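PDB 6HCP: BauA from Acinetobacter baumannii, which serves as a TonB-dependent outer-membrane receptor that takes up iron carried by the siderophore preacinetobactin. Local coordinates for residues G40-A44 against I65-Y71; F186-V192 against R205-R211; Q621-S627 against V654-T660; H665-A671 against M699-D705. All blocks are in the same frame, centred on the assembly; numbering follows the deposited sequence.

Contact 1: residues G40-A44 against I65-Y71; sequences GGQVA and ISYTDKY. With EDO (1,2-ethanediol), chain U; EDO (1,2-ethanediol), chain H; EDO (1,2-ethanediol), chain I.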
# COMPACT_ATOMS: atom_id res chain seq x y z
N GLY A 40 -14.08 -28.46 -1.93
CA GLY A 40 -13.74 -27.05 -2.06
C GLY A 40 -14.82 -26.23 -2.73
O GLY A 40 -14.87 -25.02 -2.55
N GLY A 41 -15.59 -26.86 -3.63
CA GLY A 41 -16.71 -26.20 -4.28
C GLY A 41 -16.31 -25.31 -5.46
O GLY A 41 -17.18 -24.68 -6.06
N GLN A 42 -15.03 -25.31 -5.84
CA GLN A 42 -14.57 -24.33 -6.85
C GLN A 42 -14.31 -24.97 -8.22
O GLN A 42 -14.28 -24.26 -9.23
CB GLN A 42 -13.36 -23.58 -6.29
CG GLN A 42 -13.81 -22.62 -5.18
CD GLN A 42 -12.65 -22.02 -4.44
OE1 GLN A 42 -11.56 -22.59 -4.45
NE2 GLN A 42 -12.85 -20.80 -3.93
N VAL A 43 -14.22 -26.30 -8.25
CA VAL A 43 -13.97 -27.06 -9.46
C VAL A 43 -15.00 -28.19 -9.52
O VAL A 43 -15.40 -28.75 -8.48
CB VAL A 43 -12.54 -27.60 -9.41
CG1 VAL A 43 -12.30 -28.75 -10.38
CG2 VAL A 43 -11.55 -26.46 -9.65
N ALA A 44 -15.43 -28.53 -10.73
CA ALA A 44 -16.40 -29.62 -10.96
C ALA A 44 -15.66 -30.91 -11.35
O ALA A 44 -14.49 -30.89 -11.72
CB ALA A 44 -17.39 -29.20 -12.01
N ILE A 65 -10.20 -28.92 -17.04
CA ILE A 65 -10.60 -28.36 -15.74
C ILE A 65 -11.90 -27.61 -15.92
O ILE A 65 -12.16 -27.03 -16.99
CB ILE A 65 -9.48 -27.47 -15.14
CG1 ILE A 65 -9.87 -27.01 -13.73
CG2 ILE A 65 -9.19 -26.29 -16.05
CD1 ILE A 65 -8.77 -27.05 -12.74
N SER A 66 -12.77 -27.69 -14.91
CA SER A 66 -14.02 -26.95 -14.93
C SER A 66 -14.17 -26.15 -13.63
O SER A 66 -14.17 -26.73 -12.55
CB SER A 66 -15.18 -27.88 -15.11
OG SER A 66 -16.41 -27.19 -14.98
N TYR A 67 -14.31 -24.83 -13.78
CA TYR A 67 -14.49 -23.92 -12.64
C TYR A 67 -15.98 -23.69 -12.42
O TYR A 67 -16.73 -23.48 -13.37
CB TYR A 67 -13.79 -22.59 -12.91
CG TYR A 67 -12.32 -22.72 -13.20
CD1 TYR A 67 -11.41 -22.92 -12.18
CD2 TYR A 67 -11.84 -22.67 -14.51
CE1 TYR A 67 -10.07 -23.13 -12.45
CE2 TYR A 67 -10.49 -22.88 -14.78
CZ TYR A 67 -9.59 -22.99 -13.74
OH TYR A 67 -8.27 -23.28 -13.99
N THR A 68 -16.37 -23.60 -11.15
CA THR A 68 -17.78 -23.34 -10.79
C THR A 68 -18.05 -21.84 -10.70
O THR A 68 -17.15 -21.02 -10.52
CB THR A 68 -18.16 -24.04 -9.47
OG1 THR A 68 -17.43 -23.40 -8.42
CG2 THR A 68 -17.84 -25.52 -9.48
N ASP A 69 -19.34 -21.51 -10.72
CA ASP A 69 -19.80 -20.17 -10.51
C ASP A 69 -19.40 -19.67 -9.11
O ASP A 69 -19.22 -18.48 -8.95
CB ASP A 69 -21.31 -20.03 -10.78
CG ASP A 69 -22.23 -20.97 -10.01
OD1 ASP A 69 -21.78 -22.02 -9.52
OD2 ASP A 69 -23.40 -20.63 -9.91
N LYS A 70 -19.25 -20.57 -8.14
CA LYS A 70 -18.79 -20.16 -6.80
C LYS A 70 -17.35 -19.61 -6.91
O LYS A 70 -17.04 -18.55 -6.35
CB LYS A 70 -18.88 -21.33 -5.81
CG LYS A 70 -18.34 -21.05 -4.40
CD LYS A 70 -18.89 -19.77 -3.78
CE LYS A 70 -18.78 -19.70 -2.27
NZ LYS A 70 -17.38 -19.85 -1.80
N TYR A 71 -16.49 -20.29 -7.68
CA TYR A 71 -15.12 -19.79 -7.92
C TYR A 71 -15.14 -18.43 -8.61
O TYR A 71 -14.46 -17.49 -8.20
CB TYR A 71 -14.29 -20.79 -8.73
CG TYR A 71 -12.86 -20.39 -8.92
CD1 TYR A 71 -11.99 -20.30 -7.85
CD2 TYR A 71 -12.38 -20.04 -10.17
CE1 TYR A 71 -10.65 -19.98 -8.02
CE2 TYR A 71 -11.05 -19.72 -10.37
CZ TYR A 71 -10.18 -19.69 -9.29
OH TYR A 71 -8.86 -19.35 -9.47
C1 EDO U . -10.82 -26.17 -4.71
O1 EDO U . -9.53 -25.96 -5.34
C2 EDO U . -11.66 -27.01 -5.67
O2 EDO U . -13.02 -26.91 -5.35
C1 EDO H . -13.00 -31.76 -14.86
O1 EDO H . -12.69 -33.10 -15.28
C2 EDO H . -12.05 -31.31 -13.75
O2 EDO H . -12.34 -29.94 -13.38
C1 EDO I . -8.25 -22.40 -3.99
O1 EDO I . -9.24 -23.20 -4.73
C2 EDO I . -7.65 -21.26 -4.81
O2 EDO I . -8.54 -20.17 -5.01
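Val43 and Tyr67 face each other in a single backbone bridge, CA to CA 4.5 Å, where the loop 40-44 passes the corner at which strand 64-68 gives way to helix 69-75. Two N-H bonds hold the corner: Ala44 N donates to Ser66 O at 2.9 Å, and Thr68 N reaches Gln42 O from well above the carbonyl plane. Each of these oxygens also takes a CA-H contact, Ser66 O from Val43 and Gln42 O from Tyr67. Thr68 adds a third bond through its side chain, OG1 donating to a lone pair of Gly41 O at 2.7 Å. With chi1 at 67° the hydroxyl lies between backbone N and carbonyl carbon, a position from which it also accepts a weak bond from Tyr71 N. Thr68 is thus the N-cap of helix 69-75, its hydroxyl working as donor to the loop and acceptor to the helix.

This corner belongs to the plug, the domain that fills the barrel in TonB-dependent receptors; on its other side strand 64-68 pairs with strand 135-142. Gln42 lays its CB 3.8 Å from Tyr71 CB and then crosses that side chain at about a right angle, its amide near the ring edge and turned 76° from the ring plane. Gln42 NE2 goes on to Asp74 OD2, while its chain touches Arg576 and Met578 of the barrel wall. Further along, Val43 CG2 rests 4.2 Å from Ile65 CD1, and both residues meet Phe568. An ethanediol, probably from the crystallisation liquor, links the two segments, accepting from Ser66 N at 2.8 Å and donating to Ala44 O.

Contact 2: residues F186-V192 against R205-R211; sequences FGGHVDV and RINGMYR. With C8E ((hydroxyethyloxy)tri(ethyloxy)octane), chain B; C8E ((hydroxyethyloxy)tri(ethyloxy)octane), chain C.
Asp191 and Arg205 form a side-on salt bridge in which two nitrogens each take one carboxylate oxygen: Arg205 NE to Asp191 OD1 and Arg205 NH2 to Asp191 OD2, both 2.9 Å and nearly straight. The carboxylate lies at the guanidinium edge, the two planes only 19° apart; the bend of Arg205 at chi2 (102°) brings its tip back across the strand boundary to this site. Beside the salt bridge, His189 NE2 donates to a lone pair of Asn207 OD1 at 2.8 Å, ring and amide almost coplanar. Asn207 OD1 also sits 3.2 Å from Asp191 OD1, two acceptors side by side; Lys166 NZ, salt-bridged to Asp191 and weakly bonded to Asn207, probably eases that meeting.

The backbones supply a regular antiparallel ladder, with paired bonds at Gly188-Tyr210, Val190-Gly208 and Val192-Ile206. At the non-hydrogen-bonded pair Gly187-Arg211 the CA atoms close to 3.8 Å, the missing side chain of Gly187 admitting Arg211 CB.

On the face of Val190, Val192 and Ile206, Val192 CG2 meets Ile206 CB at 3.7 Å. There a detergent carbon, C5, sits 3.7 Å above the centre of the Phe186 ring, consistent with a membrane-facing surface; Phe186 also packs on Thr650 of the second subunit. The hairpin is flanked by strand 173-181 on one side and strand 221-234 on the other, its polar face turned to the plug, where Arg211 reaches Ser131 and Glu133.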
# COMPACT_ATOMS: atom_id res chain seq x y z
N PHE A 186 -18.87 1.12 -9.92
CA PHE A 186 -19.92 0.54 -9.12
C PHE A 186 -20.84 -0.29 -10.00
O PHE A 186 -21.15 0.10 -11.11
CB PHE A 186 -20.75 1.64 -8.44
CG PHE A 186 -19.96 2.40 -7.40
CD1 PHE A 186 -19.79 1.88 -6.13
CD2 PHE A 186 -19.31 3.57 -7.74
CE1 PHE A 186 -19.00 2.54 -5.20
CE2 PHE A 186 -18.58 4.26 -6.79
CZ PHE A 186 -18.39 3.72 -5.54
N GLY A 187 -21.40 -1.35 -9.41
CA GLY A 187 -22.31 -2.18 -10.17
C GLY A 187 -23.21 -3.00 -9.29
O GLY A 187 -23.12 -3.01 -8.06
N GLY A 188 -24.07 -3.76 -9.97
CA GLY A 188 -24.87 -4.74 -9.30
C GLY A 188 -25.21 -5.87 -10.24
O GLY A 188 -25.22 -5.69 -11.47
N HIS A 189 -25.60 -6.98 -9.63
CA HIS A 189 -25.92 -8.20 -10.32
C HIS A 189 -27.08 -8.89 -9.59
O HIS A 189 -26.98 -9.18 -8.40
CB HIS A 189 -24.68 -9.10 -10.36
CG HIS A 189 -24.95 -10.49 -10.83
ND1 HIS A 189 -24.22 -11.57 -10.37
CD2 HIS A 189 -25.81 -10.97 -11.76
CE1 HIS A 189 -24.65 -12.68 -10.96
NE2 HIS A 189 -25.59 -12.32 -11.86
N VAL A 190 -28.16 -9.14 -10.34
CA VAL A 190 -29.30 -9.90 -9.86
C VAL A 190 -29.31 -11.26 -10.56
O VAL A 190 -29.08 -11.34 -11.77
CB VAL A 190 -30.60 -9.13 -10.11
CG1 VAL A 190 -31.82 -10.03 -9.96
CG2 VAL A 190 -30.70 -7.91 -9.20
N ASP A 191 -29.54 -12.31 -9.76
CA ASP A 191 -29.61 -13.68 -10.23
C ASP A 191 -30.87 -14.30 -9.60
O ASP A 191 -30.97 -14.39 -8.38
CB ASP A 191 -28.36 -14.47 -9.83
CG ASP A 191 -28.26 -15.85 -10.45
OD1 ASP A 191 -29.18 -16.22 -11.22
OD2 ASP A 191 -27.24 -16.53 -10.20
N VAL A 192 -31.85 -14.67 -10.44
CA VAL A 192 -33.15 -15.18 -9.93
C VAL A 192 -33.54 -16.44 -10.71
O VAL A 192 -33.38 -16.50 -11.93
CB VAL A 192 -34.26 -14.12 -10.03
CG1 VAL A 192 -33.94 -12.89 -9.21
CG2 VAL A 192 -34.56 -13.73 -11.47
N ARG A 205 -34.32 -19.02 -15.42
CA ARG A 205 -33.18 -18.42 -14.67
C ARG A 205 -32.75 -17.13 -15.37
O ARG A 205 -32.48 -17.12 -16.56
CB ARG A 205 -32.06 -19.46 -14.53
CG ARG A 205 -30.84 -18.97 -13.78
CD ARG A 205 -30.77 -19.48 -12.36
NE ARG A 205 -29.56 -19.05 -11.67
CZ ARG A 205 -28.67 -19.87 -11.16
NH1 ARG A 205 -28.77 -21.17 -11.36
NH2 ARG A 205 -27.67 -19.38 -10.44
N ILE A 206 -32.75 -16.01 -14.64
CA ILE A 206 -32.52 -14.72 -15.22
C ILE A 206 -31.33 -14.06 -14.48
O ILE A 206 -31.30 -14.06 -13.27
CB ILE A 206 -33.79 -13.84 -15.12
CG1 ILE A 206 -34.99 -14.48 -15.83
CG2 ILE A 206 -33.54 -12.46 -15.66
CD1 ILE A 206 -36.30 -13.81 -15.49
N ASN A 207 -30.41 -13.48 -15.25
CA ASN A 207 -29.33 -12.70 -14.67
C ASN A 207 -29.34 -11.32 -15.31
O ASN A 207 -29.54 -11.19 -16.52
CB ASN A 207 -27.97 -13.39 -14.83
CG ASN A 207 -27.77 -14.54 -13.87
OD1 ASN A 207 -27.12 -14.39 -12.84
ND2 ASN A 207 -28.33 -15.69 -14.21
N GLY A 208 -29.13 -10.29 -14.48
CA GLY A 208 -28.95 -8.94 -14.94
C GLY A 208 -27.80 -8.27 -14.20
O GLY A 208 -27.63 -8.48 -13.01
N MET A 209 -26.91 -7.62 -14.95
CA MET A 209 -25.71 -7.01 -14.38
C MET A 209 -25.44 -5.69 -15.09
O MET A 209 -25.70 -5.51 -16.29
CB MET A 209 -24.52 -7.96 -14.48
CG MET A 209 -23.17 -7.37 -14.02
SD MET A 209 -22.44 -6.31 -15.27
CE MET A 209 -21.94 -7.51 -16.52
N TYR A 210 -25.05 -4.69 -14.30
CA TYR A 210 -24.61 -3.43 -14.82
C TYR A 210 -23.45 -2.96 -13.94
O TYR A 210 -23.55 -3.04 -12.73
CB TYR A 210 -25.72 -2.37 -14.81
CG TYR A 210 -25.31 -1.03 -15.35
CD1 TYR A 210 -24.96 -0.89 -16.68
CD2 TYR A 210 -25.19 0.09 -14.54
CE1 TYR A 210 -24.51 0.31 -17.20
CE2 TYR A 210 -24.74 1.31 -15.04
CZ TYR A 210 -24.43 1.42 -16.39
OH TYR A 210 -23.97 2.58 -16.96
N ARG A 211 -22.39 -2.45 -14.55
CA ARG A 211 -21.40 -1.73 -13.79
C ARG A 211 -20.78 -0.65 -14.66
O ARG A 211 -20.74 -0.76 -15.89
CB ARG A 211 -20.38 -2.67 -13.14
CG ARG A 211 -19.62 -3.55 -14.10
CD ARG A 211 -18.74 -4.52 -13.32
NE ARG A 211 -18.14 -5.40 -14.28
CZ ARG A 211 -18.57 -6.63 -14.56
NH1 ARG A 211 -18.01 -7.28 -15.56
NH2 ARG A 211 -19.44 -7.23 -13.76
C1 C8E B . -27.48 -3.26 -23.36
C2 C8E B . -27.06 -4.58 -22.75
C3 C8E B . -28.11 -5.17 -21.81
C4 C8E B . -28.52 -4.20 -20.70
C5 C8E B . -29.27 -4.91 -19.58
C6 C8E B . -29.11 -4.18 -18.25
C7 C8E B . -29.64 -4.98 -17.07
C8 C8E B . -29.53 -4.18 -15.78
O9 C8E B . -29.41 -5.05 -14.65
C10 C8E B . -29.24 -4.37 -13.40
C11 C8E B . -29.55 -5.32 -12.27
O12 C8E B . -28.74 -4.99 -11.15
C1 C8E C . -23.26 3.41 -1.34
C2 C8E C . -22.05 4.29 -1.54
C3 C8E C . -21.55 4.28 -2.98
C4 C8E C . -22.69 4.45 -3.97
C5 C8E C . -22.21 4.94 -5.33
C6 C8E C . -23.40 5.10 -6.27
C7 C8E C . -23.02 5.18 -7.74
C8 C8E C . -22.09 6.36 -8.01
O9 C8E C . -22.67 7.24 -8.97

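Contact 3: residues Q621-S627 against V654-T660; sequences QGTLTLS and VGARYST. With EDO (1,2-ethanediol), chain K.
Thr625 and Arg657 form a hydrogen-bonded pair in one antiparallel beta hairpin of the barrel wall, their side chains lying side by side and pointing the same way. Thr625 CG2 sits over one face of the Arg657 guanidinium, toward its rim, 3.7 Å from Arg657 NH1. Beneath them, Thr625 N donates to Arg657 O at 2.7 Å, almost straight, and Arg657 N returns the bond to Thr625 O. The ladder continues through Thr623-Ser659 and Ser627-Gly655.

On the opposite face, Leu626 CD2 meets Ala656 CB at 3.9 Å, and the ring of Tyr658 runs alongside the neighbouring backbone, Leu624 N near its edge and CD1 3.4 Å from Thr623 O. With CG anti to the backbone N (chi1 -172°), Tyr658 aims its hydroxyl at Val619 O, just before the hairpin, while its ring meets Trp615 of the second subunit.

A second shell positions the polar pair: Glu614 salt-bridges Arg657 NH1, Asp616 takes the hydroxyl of Thr625, and strand 665-674 contributes Thr668 and Arg670 alongside. Near the guanidinium edge an ethanediol spans the strands, its O1 accepting from Arg657 NH2 at 2.8 Å and its O2 sharing a hydrogen bond with Ser627 OG at 2.8 Å.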
# COMPACT_ATOMS: atom_id res chain seq x y z
N GLN A 621 -20.77 -16.00 14.07
CA GLN A 621 -21.72 -16.87 13.40
C GLN A 621 -21.47 -16.83 11.88
O GLN A 621 -22.36 -16.47 11.09
CB GLN A 621 -23.15 -16.46 13.75
CG GLN A 621 -23.46 -16.60 15.23
CD GLN A 621 -24.93 -16.82 15.50
OE1 GLN A 621 -25.78 -16.08 15.02
NE2 GLN A 621 -25.23 -17.84 16.28
N GLY A 622 -20.25 -17.21 11.47
CA GLY A 622 -19.92 -17.29 10.04
C GLY A 622 -18.53 -17.85 9.81
O GLY A 622 -17.83 -18.26 10.74
N THR A 623 -18.13 -17.87 8.54
CA THR A 623 -16.85 -18.41 8.14
C THR A 623 -16.03 -17.29 7.49
O THR A 623 -16.51 -16.61 6.58
CB THR A 623 -17.01 -19.57 7.16
OG1 THR A 623 -17.83 -20.55 7.78
CG2 THR A 623 -15.69 -20.18 6.76
N LEU A 624 -14.85 -17.06 8.05
CA LEU A 624 -13.89 -16.15 7.49
C LEU A 624 -12.93 -16.97 6.62
O LEU A 624 -12.43 -18.00 7.05
CB LEU A 624 -13.12 -15.43 8.60
CG LEU A 624 -11.93 -14.60 8.10
CD1 LEU A 624 -12.40 -13.38 7.32
CD2 LEU A 624 -11.04 -14.18 9.27
N THR A 625 -12.75 -16.51 5.37
CA THR A 625 -11.76 -17.08 4.46
C THR A 625 -10.70 -16.02 4.15
O THR A 625 -11.03 -14.89 3.81
CB THR A 625 -12.40 -17.54 3.14
OG1 THR A 625 -13.48 -18.42 3.45
CG2 THR A 625 -11.41 -18.21 2.22
N LEU A 626 -9.44 -16.41 4.26
CA LEU A 626 -8.33 -15.61 3.78
C LEU A 626 -7.78 -16.28 2.52
O LEU A 626 -7.63 -17.51 2.48
CB LEU A 626 -7.27 -15.51 4.87
CG LEU A 626 -7.73 -14.85 6.18
CD1 LEU A 626 -6.61 -14.78 7.19
CD2 LEU A 626 -8.28 -13.46 5.91
N SER A 627 -7.42 -15.46 1.54
CA SER A 627 -6.92 -16.02 0.28
C SER A 627 -5.64 -15.30 -0.13
O SER A 627 -5.47 -14.09 0.09
CB SER A 627 -7.99 -15.95 -0.79
OG SER A 627 -8.14 -14.62 -1.27
N VAL A 654 -4.25 -10.86 -2.84
CA VAL A 654 -4.78 -11.29 -1.54
C VAL A 654 -6.28 -11.02 -1.50
O VAL A 654 -6.79 -10.12 -2.16
CB VAL A 654 -4.07 -10.57 -0.38
CG1 VAL A 654 -2.64 -11.03 -0.25
CG2 VAL A 654 -4.16 -9.06 -0.52
N GLY A 655 -6.96 -11.74 -0.61
CA GLY A 655 -8.37 -11.51 -0.44
C GLY A 655 -8.86 -11.98 0.92
O GLY A 655 -8.21 -12.77 1.58
N ALA A 656 -10.08 -11.54 1.24
CA ALA A 656 -10.80 -12.07 2.39
C ALA A 656 -12.28 -12.17 2.03
O ALA A 656 -12.82 -11.34 1.27
CB ALA A 656 -10.56 -11.20 3.61
N ARG A 657 -12.93 -13.17 2.62
CA ARG A 657 -14.33 -13.41 2.44
C ARG A 657 -14.96 -13.73 3.81
O ARG A 657 -14.37 -14.44 4.59
CB ARG A 657 -14.50 -14.60 1.49
CG ARG A 657 -15.94 -14.98 1.13
CD ARG A 657 -15.96 -15.87 -0.12
NE ARG A 657 -15.39 -17.19 0.09
CZ ARG A 657 -14.29 -17.68 -0.51
NH1 ARG A 657 -13.99 -18.95 -0.35
NH2 ARG A 657 -13.46 -16.89 -1.17
N TYR A 658 -16.17 -13.22 4.02
CA TYR A 658 -16.92 -13.52 5.23
C TYR A 658 -18.34 -13.92 4.82
O TYR A 658 -19.06 -13.13 4.23
CB TYR A 658 -16.96 -12.34 6.21
CG TYR A 658 -17.57 -12.69 7.55
CD1 TYR A 658 -17.01 -13.69 8.33
CD2 TYR A 658 -18.76 -12.13 7.98
CE1 TYR A 658 -17.60 -14.10 9.52
CE2 TYR A 658 -19.34 -12.49 9.19
CZ TYR A 658 -18.76 -13.49 9.96
OH TYR A 658 -19.33 -13.86 11.14
N SER A 659 -18.70 -15.16 5.14
CA SER A 659 -20.02 -15.71 4.84
C SER A 659 -20.79 -15.95 6.14
O SER A 659 -20.27 -16.59 7.06
CB SER A 659 -19.92 -16.96 4.02
OG SER A 659 -19.35 -18.02 4.78
N THR A 660 -22.00 -15.40 6.21
CA THR A 660 -22.82 -15.46 7.41
C THR A 660 -24.30 -15.43 7.01
O THR A 660 -24.61 -15.54 5.82
CB THR A 660 -22.42 -14.32 8.37
OG1 THR A 660 -23.04 -14.54 9.63
CG2 THR A 660 -22.78 -12.95 7.85
C1 EDO K . -12.93 -13.13 -1.85
O1 EDO K . -13.69 -14.31 -2.31
C2 EDO K . -11.61 -13.64 -1.24
O2 EDO K . -10.78 -14.25 -2.26

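Contact 4: residues H665-A671 against M699-D705; sequences HPVTFRA and MLSVSYD
His665 reaches across to the last two residues of strand 697-705, Tyr704 and Asp705. Its CB stands 3.5 Å from Tyr704 CE1; with CG anti to the carbonyl carbon (chi1 -68°), the ring then slides past the Tyr704 ring, the planes 14° apart but barely overlapping. What covers the imidazole is the phenol oxygen, with Tyr704 OH over the middle of one face and 3.2 Å from His665 CG. At the edge, His665 ND1 donates to Asp705 O at 2.8 Å, the acceptor lying in the ring plane, which helps to hold the ring's rotation.

From here the strands run antiparallel, paired from Val667-Tyr704 to Ala671-Leu700; the far edge of strand 697-705, which carries part of the predicted TonB C-terminal box, pairs with strand 173-181 and closes the barrel. One face is apolar: Phe669 CD2 meets Val702 CG2 at 3.7 Å, and Ala671 CB meets Leu700 CD2 at the same distance. A detergent touches Phe669 on this side.

The other face is wet. Arg670, with Thr668 CG2 over its guanidinium, gives NH1 to two waters, one continuing to Thr668 O and Ser701 OG, the other bonded to Ser703 OG. A third water bridges Ser703 OG and Asp705 OD1. With Arg670 paired to Asp74 and Asp705 to Arg175, this is consistent with a membrane-suited apolar face and a hydrated inward face whose charges probably offset one another.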
# COMPACT_ATOMS: atom_id res chain seq x y z
N HIS A 665 -31.01 -14.95 6.31
CA HIS A 665 -30.66 -14.73 4.88
C HIS A 665 -29.15 -14.83 4.66
O HIS A 665 -28.39 -14.06 5.25
CB HIS A 665 -31.22 -13.40 4.40
CG HIS A 665 -32.70 -13.35 4.34
ND1 HIS A 665 -33.40 -13.52 3.16
CD2 HIS A 665 -33.63 -13.16 5.30
CE1 HIS A 665 -34.69 -13.42 3.40
NE2 HIS A 665 -34.86 -13.18 4.70
N PRO A 666 -28.66 -15.74 3.79
CA PRO A 666 -27.23 -15.82 3.48
C PRO A 666 -26.69 -14.48 2.95
O PRO A 666 -27.34 -13.84 2.13
CB PRO A 666 -27.11 -16.93 2.42
CG PRO A 666 -28.35 -17.81 2.68
CD PRO A 666 -29.42 -16.84 3.17
N VAL A 667 -25.57 -14.04 3.53
CA VAL A 667 -24.86 -12.84 3.13
C VAL A 667 -23.37 -13.18 3.03
O VAL A 667 -22.82 -13.86 3.90
CB VAL A 667 -25.08 -11.68 4.12
CG1 VAL A 667 -24.19 -10.49 3.80
CG2 VAL A 667 -26.53 -11.26 4.18
N THR A 668 -22.72 -12.73 1.94
CA THR A 668 -21.29 -12.92 1.75
C THR A 668 -20.64 -11.58 1.36
O THR A 668 -21.11 -10.86 0.47
CB THR A 668 -20.98 -13.98 0.70
OG1 THR A 668 -21.48 -15.24 1.14
CG2 THR A 668 -19.49 -14.13 0.44
N PHE A 669 -19.59 -11.24 2.10
CA PHE A 669 -18.73 -10.08 1.85
C PHE A 669 -17.41 -10.57 1.25
O PHE A 669 -16.86 -11.56 1.71
CB PHE A 669 -18.41 -9.35 3.16
CG PHE A 669 -19.61 -8.86 3.93
CD1 PHE A 669 -20.29 -9.71 4.79
CD2 PHE A 669 -20.10 -7.59 3.74
CE1 PHE A 669 -21.43 -9.28 5.46
CE2 PHE A 669 -21.22 -7.15 4.43
CZ PHE A 669 -21.89 -8.00 5.27
N ARG A 670 -16.93 -9.87 0.22
CA ARG A 670 -15.69 -10.24 -0.46
C ARG A 670 -14.86 -8.98 -0.68
O ARG A 670 -15.36 -7.92 -1.08
CB ARG A 670 -15.96 -10.92 -1.81
CG ARG A 670 -16.60 -12.29 -1.70
CD ARG A 670 -16.98 -12.88 -3.06
NE ARG A 670 -17.43 -14.25 -2.95
CZ ARG A 670 -18.68 -14.65 -3.09
NH1 ARG A 670 -19.67 -13.77 -3.13
NH2 ARG A 670 -18.94 -15.94 -3.20
N ALA A 671 -13.55 -9.14 -0.45
CA ALA A 671 -12.58 -8.11 -0.68
C ALA A 671 -11.38 -8.76 -1.36
O ALA A 671 -10.90 -9.77 -0.87
CB ALA A 671 -12.17 -7.44 0.62
N MET A 699 -11.13 -4.70 -5.26
CA MET A 699 -12.50 -5.14 -5.58
C MET A 699 -13.26 -5.48 -4.29
O MET A 699 -12.74 -6.21 -3.43
CB MET A 699 -12.50 -6.37 -6.49
CG MET A 699 -11.83 -6.12 -7.86
SD MET A 699 -12.06 -7.55 -8.93
CE MET A 699 -10.93 -7.19 -10.28
N LEU A 700 -14.48 -4.95 -4.17
CA LEU A 700 -15.39 -5.30 -3.07
C LEU A 700 -16.71 -5.81 -3.64
O LEU A 700 -17.21 -5.25 -4.60
CB LEU A 700 -15.64 -4.07 -2.21
CG LEU A 700 -14.39 -3.43 -1.59
CD1 LEU A 700 -14.73 -2.07 -0.98
CD2 LEU A 700 -13.76 -4.34 -0.56
N SER A 701 -17.31 -6.80 -2.97
CA SER A 701 -18.67 -7.16 -3.27
C SER A 701 -19.40 -7.61 -2.01
O SER A 701 -18.81 -8.15 -1.09
CB SER A 701 -18.75 -8.21 -4.37
OG SER A 701 -18.28 -9.47 -3.94
N VAL A 702 -20.73 -7.45 -2.07
CA VAL A 702 -21.64 -7.91 -1.03
C VAL A 702 -22.84 -8.58 -1.71
O VAL A 702 -23.44 -7.98 -2.60
CB VAL A 702 -22.11 -6.74 -0.15
CG1 VAL A 702 -23.13 -7.20 0.89
CG2 VAL A 702 -20.94 -6.04 0.51
N SER A 703 -23.16 -9.81 -1.30
CA SER A 703 -24.31 -10.51 -1.82
C SER A 703 -25.31 -10.80 -0.68
O SER A 703 -24.93 -11.07 0.45
CB SER A 703 -23.91 -11.77 -2.52
OG SER A 703 -23.57 -12.78 -1.57
N TYR A 704 -26.59 -10.76 -1.05
CA TYR A 704 -27.71 -11.06 -0.17
C TYR A 704 -28.69 -11.98 -0.91
O TYR A 704 -29.12 -11.66 -2.03
CB TYR A 704 -28.41 -9.76 0.24
CG TYR A 704 -29.65 -9.95 1.08
CD1 TYR A 704 -29.57 -10.03 2.46
CD2 TYR A 704 -30.91 -9.92 0.50
CE1 TYR A 704 -30.71 -10.10 3.25
CE2 TYR A 704 -32.06 -10.02 1.27
CZ TYR A 704 -31.96 -10.13 2.65
OH TYR A 704 -33.08 -10.28 3.41
N ASP A 705 -29.06 -13.09 -0.26
CA ASP A 705 -30.05 -14.04 -0.79
C ASP A 705 -31.43 -13.76 -0.16
O ASP A 705 -31.59 -13.81 1.06
CB ASP A 705 -29.64 -15.47 -0.49
CG ASP A 705 -28.45 -15.96 -1.31
OD1 ASP A 705 -27.72 -15.12 -1.85
OD2 ASP A 705 -28.22 -17.17 -1.32
O HOH W 1 -25.73 -14.13 -0.27
O HOH W 2 -19.93 -11.08 -2.25
O HOH W 3 -22.46 -14.61 -3.47

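Overall arrangement
Contacts 3 and 4 are adjacent stretches of one wall, centres about 10 Å apart, joined where strands 645-662 and 665-674 pair: Ala656 N lies 2.9 Å from Ala671 O. Contact 2 continues that wall beyond strand 173-181, its centre about 14 Å from that of contact 4. Contact 1 belongs to the plug inside, its centre about 17 Å from contact 3 and 18 Å from contact 4. One place where plug and wall meet is Asp74, whose carboxylate takes Gln42 and Lys70 of contact 1 and Arg670 of contact 4, with Arg657 of contact 3 more distant. Asp74 and Glu614, which pairs with Arg657, probably offset the like charges where Lys70 NZ lies 3.8 Å from Arg657 NH1.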